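Long-range contacts in oxidoreductase, NAD-binding/iron-sulfur cluster-binding protein (Nitratireductor pacificus pht-3B, PDB 6ZXU), which acts as a catabolic reductive dehalogenase, probably removing halogen from organohalide substrates with the help of bound cobalamin and two [4Fe-4S] clusters: residues A[398-403]-A[421-426]; A[472-477]-A[517-522]. One frame throughout, in Å; residues are numbered along the deposited sequence.

Overall arrangement
Contacts 1 and 2 lie in one four-stranded antiparallel sheet, in the order 394-399, 422-429, 514-521, 474-477, with their centres about 9 Å apart. Each joins an edge strand of this sheet to an inner one. The inner strands complete the sheet through backbone pairs: Val424 N lies 2.8 Å from Phe519 O, a probable hydrogen bond, as is Met426 N to Ile517 O. In sequence, contact 1 closes before contact 2 opens. Helix 445-469 packs against the face bearing Met426, Ile517, Phe519 and Ala474, while helix 486-492 meets Cys398, Val425, Val518 and His477 on the other. Ile517, on an inner strand, has its side chain about 6 Å from cobalamin; Trp403, just past strand 394-399, touches it.

Contact 1 (A[398-403]-A[421-426]); sequences CRAEPW and DYAVVM
Cys398 pairs with Ala423 through two backbone hydrogen bonds, Cys398 N to Ala423 O at 3.0 Å and Ala423 N to Cys398 O at 2.8 Å, both almost straight. A chi1 of 69° sets Cys398 SG between the backbone N and the carbonyl carbon, 4.0 Å from Ala423 CB, on the sheet face where Met492 of helix 486-492 packs. At Arg399 the pairing with Tyr422 is non-hydrogen-bonded, and the two side chains run alongside each other in the same direction. Tyr422 CE1 lies over the centre of the Arg399 guanidinium, 3.8 Å above its plane, but the two planes are 45° apart, which excludes a parallel stack. Arg399 NH2 comes within 2.9 Å of Tyr422 OH, at an angle too poor for a hydrogen bond. A water in the guanidinium plane accepts from Arg399 NH1 and donates to Asp421 O. Here strand 394-399, at the edge of the four-stranded antiparallel sheet, ends its pairing with strand 422-429, and the chain turns off toward Trp403, which touches cobalamin. Ala400, centre of an inverse gamma turn, donates its N-H to Asp421 O, N to O 3.0 Å, from well above the carbonyl plane; its CB packs on Tyr422 C at 3.8 Å.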
ATOM      1  N   CYS A 398      11.292 -13.646  -7.944  1.00 15.38           N
ATOM      2  CA  CYS A 398      12.536 -14.321  -7.514  1.00 17.92           C
ATOM      3  C   CYS A 398      12.259 -15.767  -7.164  1.00 18.75           C
ATOM      4  O   CYS A 398      11.124 -16.178  -6.988  1.00 14.88           O
ATOM      5  CB  CYS A 398      13.258 -13.558  -6.370  1.00 17.51           C
ATOM      6  SG  CYS A 398      12.432 -13.566  -4.774  1.00 17.71           S
ATOM      7  N   ARG A 399      13.321 -16.582  -7.050  1.00 18.13           N
ATOM      8  CA  ARG A 399      13.177 -17.882  -6.389  1.00 20.39           C
ATOM      9  C   ARG A 399      12.922 -17.746  -4.899  1.00 21.88           C
ATOM     10  O   ARG A 399      13.587 -16.975  -4.213  1.00 19.15           O
ATOM     11  CB  ARG A 399      14.457 -18.712  -6.599  1.00 22.43           C
ATOM     12  CG  ARG A 399      14.553 -19.121  -8.028  1.00 28.80           C
ATOM     13  CD  ARG A 399      15.483 -20.328  -8.291  1.00 41.07           C
ATOM     14  NE  ARG A 399      15.145 -20.880  -9.630  1.00 48.49           N
ATOM     15  CZ  ARG A 399      14.280 -21.886  -9.845  1.00 49.14           C
ATOM     16  NH1 ARG A 399      13.678 -22.524  -8.835  1.00 45.28           N
ATOM     17  NH2 ARG A 399      14.074 -22.299 -11.091  1.00 62.62           N
ATOM     18  N   ALA A 400      11.997 -18.531  -4.399  1.00 21.51           N
ATOM     19  CA  ALA A 400      11.668 -18.585  -2.967  1.00 22.03           C
ATOM     20  C   ALA A 400      12.627 -19.540  -2.296  1.00 22.65           C
ATOM     21  O   ALA A 400      12.374 -20.739  -2.204  1.00 22.54           O
ATOM     22  CB  ALA A 400      10.219 -19.048  -2.765  1.00 20.64           C
ATOM     23  N   GLU A 401      13.737 -19.030  -1.833  1.00 21.22           N
ATOM     24  CA  GLU A 401      14.746 -19.851  -1.248  1.00 19.22           C
ATOM     25  C   GLU A 401      14.351 -20.315   0.129  1.00 21.41           C
ATOM     26  O   GLU A 401      13.553 -19.680   0.802  1.00 19.94           O
ATOM     27  CB  GLU A 401      16.060 -19.137  -1.277  1.00 20.90           C
ATOM     28  CG  GLU A 401      16.418 -18.684  -2.676  1.00 20.34           C
ATOM     29  CD  GLU A 401      17.782 -18.026  -2.752  1.00 24.21           C
ATOM     30  OE1 GLU A 401      18.738 -18.604  -2.185  1.00 25.60           O
ATOM     31  OE2 GLU A 401      17.911 -16.918  -3.377  1.00 28.11           O
ATOM     32  N   PRO A 402      14.819 -21.489   0.553  1.00 23.21           N
ATOM     33  CA  PRO A 402      14.304 -22.049   1.812  1.00 22.76           C
ATOM     34  C   PRO A 402      14.537 -21.168   2.994  1.00 21.20           C
ATOM     35  O   PRO A 402      13.679 -21.096   3.899  1.00 19.97           O
ATOM     36  CB  PRO A 402      15.059 -23.431   1.966  1.00 23.06           C
ATOM     37  CG  PRO A 402      15.366 -23.757   0.531  1.00 25.43           C
ATOM     38  CD  PRO A 402      15.669 -22.474  -0.176  1.00 26.93           C
ATOM     39  N   TRP A 403      15.639 -20.438   2.989  1.00 19.58           N
ATOM     40  CA  TRP A 403      15.933 -19.612   4.144  1.00 20.60           C
ATOM     41  C   TRP A 403      14.986 -18.372   4.219  1.00 19.70           C
ATOM     42  O   TRP A 403      15.113 -17.616   5.179  1.00 20.02           O
ATOM     43  CB  TRP A 403      17.416 -19.152   4.132  1.00 20.57           C
ATOM     44  CG  TRP A 403      17.863 -18.569   2.832  1.00 21.65           C
ATOM     45  CD1 TRP A 403      18.356 -19.244   1.754  1.00 22.62           C
ATOM     46  CD2 TRP A 403      17.840 -17.207   2.458  1.00 20.53           C
ATOM     47  NE1 TRP A 403      18.654 -18.362   0.750  1.00 24.97           N
ATOM     48  CE2 TRP A 403      18.312 -17.114   1.175  1.00 21.91           C
ATOM     49  CE3 TRP A 403      17.423 -16.021   3.105  1.00 21.74           C
ATOM     50  CZ2 TRP A 403      18.451 -15.888   0.521  1.00 24.19           C
ATOM     51  CZ3 TRP A 403      17.575 -14.848   2.467  1.00 19.47           C
ATOM     52  CH2 TRP A 403      18.088 -14.780   1.187  1.00 21.27           C
ATOM     53  N   ASP A 421       8.344 -22.882  -5.159  1.00 18.53           N
ATOM     54  CA  ASP A 421       9.591 -22.545  -5.852  1.00 20.34           C
ATOM     55  C   ASP A 421       9.868 -21.095  -6.098  1.00 18.32           C
ATOM     56  O   ASP A 421      10.999 -20.721  -6.204  1.00 16.88           O
ATOM     57  CB  ASP A 421       9.551 -23.235  -7.210  1.00 22.55           C
ATOM     58  CG  ASP A 421       9.716 -24.811  -7.110  1.00 31.39           C
ATOM     59  OD1 ASP A 421      10.271 -25.283  -6.097  1.00 29.51           O
ATOM     60  OD2 ASP A 421       9.218 -25.523  -8.048  1.00 33.20           O
ATOM     61  N   TYR A 422       8.815 -20.285  -6.280  1.00 17.33           N
ATOM     62  CA  TYR A 422       8.970 -18.902  -6.679  1.00 17.23           C
ATOM     63  C   TYR A 422       8.208 -17.961  -5.756  1.00 16.58           C
ATOM     64  O   TYR A 422       7.230 -18.344  -5.149  1.00 15.99           O
ATOM     65  CB  TYR A 422       8.469 -18.680  -8.109  1.00 19.09           C
ATOM     66  CG  TYR A 422       9.177 -19.471  -9.155  1.00 22.41           C
ATOM     67  CD1 TYR A 422      10.432 -19.062  -9.613  1.00 26.10           C
ATOM     68  CD2 TYR A 422       8.675 -20.719  -9.577  1.00 26.24           C
ATOM     69  CE1 TYR A 422      11.140 -19.810 -10.521  1.00 28.53           C
ATOM     70  CE2 TYR A 422       9.380 -21.481 -10.478  1.00 30.11           C
ATOM     71  CZ  TYR A 422      10.583 -21.016 -10.944  1.00 28.32           C
ATOM     72  OH  TYR A 422      11.285 -21.721 -11.843  1.00 33.72           O
ATOM     73  N   ALA A 423       8.693 -16.731  -5.674  1.00 15.61           N
ATOM     74  CA  ALA A 423       8.033 -15.653  -4.910  1.00 15.05           C
ATOM     75  C   ALA A 423       7.741 -14.537  -5.874  1.00 14.49           C
ATOM     76  O   ALA A 423       8.631 -14.080  -6.611  1.00 13.76           O
ATOM     77  CB  ALA A 423       8.927 -15.131  -3.791  1.00 14.10           C
ATOM     78  N   VAL A 424       6.481 -14.172  -5.963  1.00 13.89           N
ATOM     79  CA  VAL A 424       6.054 -12.980  -6.691  1.00 14.45           C
ATOM     80  C   VAL A 424       5.860 -11.875  -5.639  1.00 13.14           C
ATOM     81  O   VAL A 424       5.141 -12.022  -4.676  1.00 13.80           O
ATOM     82  CB  VAL A 424       4.764 -13.199  -7.452  1.00 14.40           C
ATOM     83  CG1 VAL A 424       4.383 -11.940  -8.267  1.00 12.16           C
ATOM     84  CG2 VAL A 424       4.956 -14.409  -8.361  1.00 15.74           C
ATOM     85  N   VAL A 425       6.643 -10.807  -5.798  1.00 13.12           N
ATOM     86  CA  VAL A 425       6.716  -9.730  -4.846  1.00 13.44           C
ATOM     87  C   VAL A 425       6.116  -8.493  -5.506  1.00 14.78           C
ATOM     88  O   VAL A 425       6.493  -8.081  -6.615  1.00 14.17           O
ATOM     89  CB  VAL A 425       8.167  -9.417  -4.472  1.00 14.86           C
ATOM     90  CG1 VAL A 425       8.242  -8.424  -3.330  1.00 15.45           C
ATOM     91  CG2 VAL A 425       8.863 -10.698  -4.085  1.00 17.41           C
ATOM     92  N   MET A 426       5.204  -7.861  -4.778  1.00 14.54           N
ATOM     93  CA  MET A 426       4.574  -6.620  -5.260  1.00 14.49           C
ATOM     94  C   MET A 426       4.660  -5.548  -4.219  1.00 13.97           C
ATOM     95  O   MET A 426       4.611  -5.824  -3.042  1.00 15.60           O
ATOM     96  CB  MET A 426       3.172  -6.865  -5.651  1.00 15.95           C
ATOM     97  CG  MET A 426       3.149  -7.755  -6.846  1.00 20.38           C
ATOM     98  SD  MET A 426       1.549  -8.374  -7.346  1.00 22.01           S
ATOM     99  CE  MET A 426       1.191  -9.422  -5.912  1.00 20.71           C
TER
HETATM  100  O   HOH W   1      13.510 -22.379  -5.785  1.00 36.79           O

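Contact 2 (A[472-477]-A[517-522]); sequences YSARSH and IVFTTD
The His477 imidazole is met along its edge: Thr520 OG1 and Val518 O lie near the ring plane, and the backbone N of Thr520 lies in it. His477 NE2 and Thr520 OG1 share a nearly straight hydrogen bond of 2.8 Å (170°), in which either may donate, and the two side chains cross at about a right angle. With CG beside the backbone N (chi1 -59°), the imidazole reaches along the neighbouring strand to Thr520. Beyond the pair, Thr520 OG1 also bonds His420 ND1, and His477 ND1 bonds Glu483 N, so both ring nitrogens of His477 are engaged. The Phe519 ring has Ala474 CB obliquely placed, 4.3 Å from CD2, on the face packed by helix 445-469. Strands 474-477 and 517-521 run antiparallel at 162°, their axes 4.5 Å apart, placing 474-477 at the sheet's edge, where His477 and Val518 both touch His486, a cobalamin-site residue on helix 486-492. Arg475 and Thr520 form a hydrogen-bonded pair, Thr520 N to Arg475 O being 2.9 Å, and His477 N donates to Val518 O at 2.7 Å. At the other end Ser473 O takes two donors, Asp522 N and Thr521 OG1, the latter at 3.0 Å. A water bridges Ser473 N and Asp522 OD2, which also salt-bridges Lys363.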
ATOM      1  N   TYR A 472      -1.349 -24.688 -10.544  1.00 25.82           N
ATOM      2  CA  TYR A 472      -0.052 -24.452  -9.897  1.00 21.11           C
ATOM      3  C   TYR A 472      -0.279 -23.957  -8.514  1.00 22.10           C
ATOM      4  O   TYR A 472      -1.002 -22.963  -8.317  1.00 23.14           O
ATOM      5  CB  TYR A 472       0.763 -23.458 -10.733  1.00 22.49           C
ATOM      6  CG  TYR A 472       1.173 -24.018 -12.036  1.00 23.52           C
ATOM      7  CD1 TYR A 472       2.339 -24.780 -12.150  1.00 26.28           C
ATOM      8  CD2 TYR A 472       0.413 -23.825 -13.171  1.00 25.38           C
ATOM      9  CE1 TYR A 472       2.720 -25.349 -13.354  1.00 25.26           C
ATOM     10  CE2 TYR A 472       0.772 -24.391 -14.370  1.00 27.94           C
ATOM     11  CZ  TYR A 472       1.953 -25.118 -14.466  1.00 27.89           C
ATOM     12  OH  TYR A 472       2.312 -25.630 -15.678  1.00 32.89           O
ATOM     13  N   SER A 473       0.228 -24.653  -7.524  1.00 18.38           N
ATOM     14  CA  SER A 473      -0.038 -24.328  -6.147  1.00 18.52           C
ATOM     15  C   SER A 473       0.479 -22.847  -5.889  1.00 18.49           C
ATOM     16  O   SER A 473       1.467 -22.438  -6.447  1.00 18.98           O
ATOM     17  CB  SER A 473       0.695 -25.270  -5.221  1.00 16.97           C
ATOM     18  OG  SER A 473       0.313 -25.133  -3.896  1.00 17.31           O
ATOM     19  N   ALA A 474      -0.248 -22.119  -5.080  1.00 17.48           N
ATOM     20  CA  ALA A 474       0.090 -20.706  -4.809  1.00 18.31           C
ATOM     21  C   ALA A 474      -0.592 -20.297  -3.533  1.00 18.71           C
ATOM     22  O   ALA A 474      -1.737 -20.685  -3.269  1.00 19.10           O
ATOM     23  CB  ALA A 474      -0.325 -19.842  -5.955  1.00 17.54           C
ATOM     24  N   ARG A 475       0.138 -19.558  -2.702  1.00 18.64           N
ATOM     25  CA  ARG A 475      -0.358 -19.047  -1.446  1.00 17.05           C
ATOM     26  C   ARG A 475       0.118 -17.619  -1.256  1.00 15.90           C
ATOM     27  O   ARG A 475       1.302 -17.325  -1.474  1.00 12.35           O
ATOM     28  CB  ARG A 475       0.145 -19.902  -0.316  1.00 17.10           C
ATOM     29  CG  ARG A 475      -0.401 -19.431   0.987  1.00 17.27           C
ATOM     30  CD  ARG A 475      -0.293 -20.383   2.092  1.00 18.68           C
ATOM     31  NE  ARG A 475      -0.730 -19.743   3.340  1.00 20.33           N
ATOM     32  CZ  ARG A 475      -1.952 -19.795   3.897  1.00 20.51           C
ATOM     33  NH1 ARG A 475      -2.948 -20.468   3.325  1.00 20.18           N
ATOM     34  NH2 ARG A 475      -2.170 -19.200   5.038  1.00 19.45           N
ATOM     35  N   SER A 476      -0.783 -16.701  -0.878  1.00 15.51           N
ATOM     36  CA  SER A 476      -0.323 -15.323  -0.568  1.00 15.58           C
ATOM     37  C   SER A 476       0.105 -15.218   0.894  1.00 14.08           C
ATOM     38  O   SER A 476      -0.217 -16.037   1.733  1.00 15.42           O
ATOM     39  CB  SER A 476      -1.402 -14.284  -0.898  1.00 15.63           C
ATOM     40  OG  SER A 476      -2.447 -14.380  -0.027  1.00 17.30           O
ATOM     41  N   HIS A 477       0.919 -14.215   1.153  1.00 15.32           N
ATOM     42  CA  HIS A 477       1.543 -13.981   2.431  1.00 14.33           C
ATOM     43  C   HIS A 477       1.353 -12.535   2.851  1.00 16.11           C
ATOM     44  O   HIS A 477       2.038 -11.637   2.374  1.00 16.97           O
ATOM     45  CB  HIS A 477       3.026 -14.337   2.275  1.00 14.42           C
ATOM     46  CG  HIS A 477       3.256 -15.751   1.852  1.00 13.82           C
ATOM     47  ND1 HIS A 477       3.275 -16.807   2.713  1.00 15.00           N
ATOM     48  CD2 HIS A 477       3.507 -16.261   0.637  1.00 12.70           C
ATOM     49  CE1 HIS A 477       3.539 -17.909   2.051  1.00 12.76           C
ATOM     50  NE2 HIS A 477       3.696 -17.599   0.797  1.00 14.34           N
ATOM     51  N   ILE A 517       3.619  -7.102  -0.616  1.00 16.57           N
ATOM     52  CA  ILE A 517       2.892  -8.364  -0.481  1.00 15.80           C
ATOM     53  C   ILE A 517       3.678  -9.384  -1.317  1.00 15.68           C
ATOM     54  O   ILE A 517       4.261  -9.063  -2.347  1.00 14.58           O
ATOM     55  CB  ILE A 517       1.419  -8.179  -0.955  1.00 17.39           C
ATOM     56  CG1 ILE A 517       0.547  -9.417  -0.711  1.00 18.47           C
ATOM     57  CG2 ILE A 517       1.363  -7.810  -2.441  1.00 16.59           C
ATOM     58  CD1 ILE A 517       0.166  -9.664   0.670  1.00 19.09           C
ATOM     59  N   VAL A 518       3.708 -10.598  -0.844  1.00 14.26           N
ATOM     60  CA  VAL A 518       4.330 -11.729  -1.518  1.00 14.26           C
ATOM     61  C   VAL A 518       3.311 -12.846  -1.681  1.00 13.75           C
ATOM     62  O   VAL A 518       2.490 -13.096  -0.806  1.00 14.30           O
ATOM     63  CB  VAL A 518       5.537 -12.267  -0.744  1.00 13.29           C
ATOM     64  CG1 VAL A 518       6.147 -13.425  -1.466  1.00 13.17           C
ATOM     65  CG2 VAL A 518       6.571 -11.216  -0.541  1.00 13.41           C
ATOM     66  N   PHE A 519       3.249 -13.439  -2.880  1.00 14.42           N
ATOM     67  CA  PHE A 519       2.673 -14.760  -2.977  1.00 14.72           C
ATOM     68  C   PHE A 519       3.666 -15.691  -3.579  1.00 14.34           C
ATOM     69  O   PHE A 519       4.390 -15.328  -4.501  1.00 13.79           O
ATOM     70  CB  PHE A 519       1.313 -14.859  -3.704  1.00 16.40           C
ATOM     71  CG  PHE A 519       1.380 -14.729  -5.161  1.00 15.33           C
ATOM     72  CD1 PHE A 519       1.240 -13.468  -5.768  1.00 17.39           C
ATOM     73  CD2 PHE A 519       1.423 -15.863  -5.972  1.00 14.87           C
ATOM     74  CE1 PHE A 519       1.251 -13.343  -7.135  1.00 18.87           C
ATOM     75  CE2 PHE A 519       1.462 -15.722  -7.355  1.00 16.24           C
ATOM     76  CZ  PHE A 519       1.385 -14.477  -7.924  1.00 18.96           C
ATOM     77  N   THR A 520       3.721 -16.885  -2.995  1.00 13.90           N
ATOM     78  CA  THR A 520       4.592 -17.944  -3.508  1.00 15.26           C
ATOM     79  C   THR A 520       3.805 -18.837  -4.459  1.00 17.32           C
ATOM     80  O   THR A 520       2.588 -18.945  -4.346  1.00 15.70           O
ATOM     81  CB  THR A 520       5.218 -18.726  -2.386  1.00 13.18           C
ATOM     82  OG1 THR A 520       4.224 -19.206  -1.477  1.00 15.57           O
ATOM     83  CG2 THR A 520       6.212 -17.794  -1.603  1.00 17.20           C
ATOM     84  N   THR A 521       4.509 -19.455  -5.386  1.00 17.64           N
ATOM     85  CA  THR A 521       3.896 -20.307  -6.364  1.00 18.94           C
ATOM     86  C   THR A 521       4.882 -21.284  -6.958  1.00 20.10           C
ATOM     87  O   THR A 521       6.071 -21.071  -6.942  1.00 19.72           O
ATOM     88  CB  THR A 521       3.206 -19.475  -7.462  1.00 19.41           C
ATOM     89  OG1 THR A 521       2.439 -20.312  -8.354  1.00 19.53           O
ATOM     90  CG2 THR A 521       4.135 -18.590  -8.250  1.00 18.44           C
ATOM     91  N   ASP A 522       4.323 -22.317  -7.633  1.00 23.66           N
ATOM     92  CA  ASP A 522       5.100 -23.220  -8.509  1.00 21.60           C
ATOM     93  C   ASP A 522       5.043 -22.887  -9.986  1.00 22.12           C
ATOM     94  O   ASP A 522       5.772 -23.499 -10.776  1.00 22.64           O
ATOM     95  CB  ASP A 522       4.653 -24.693  -8.279  1.00 21.30           C
ATOM     96  CG  ASP A 522       5.053 -25.206  -6.918  1.00 26.29           C
ATOM     97  OD1 ASP A 522       6.159 -24.776  -6.372  1.00 23.11           O
ATOM     98  OD2 ASP A 522       4.225 -26.009  -6.380  1.00 25.16           O
TER
HETATM   99  O   HOH W   2       1.935 -26.998  -7.781  1.00 22.53           O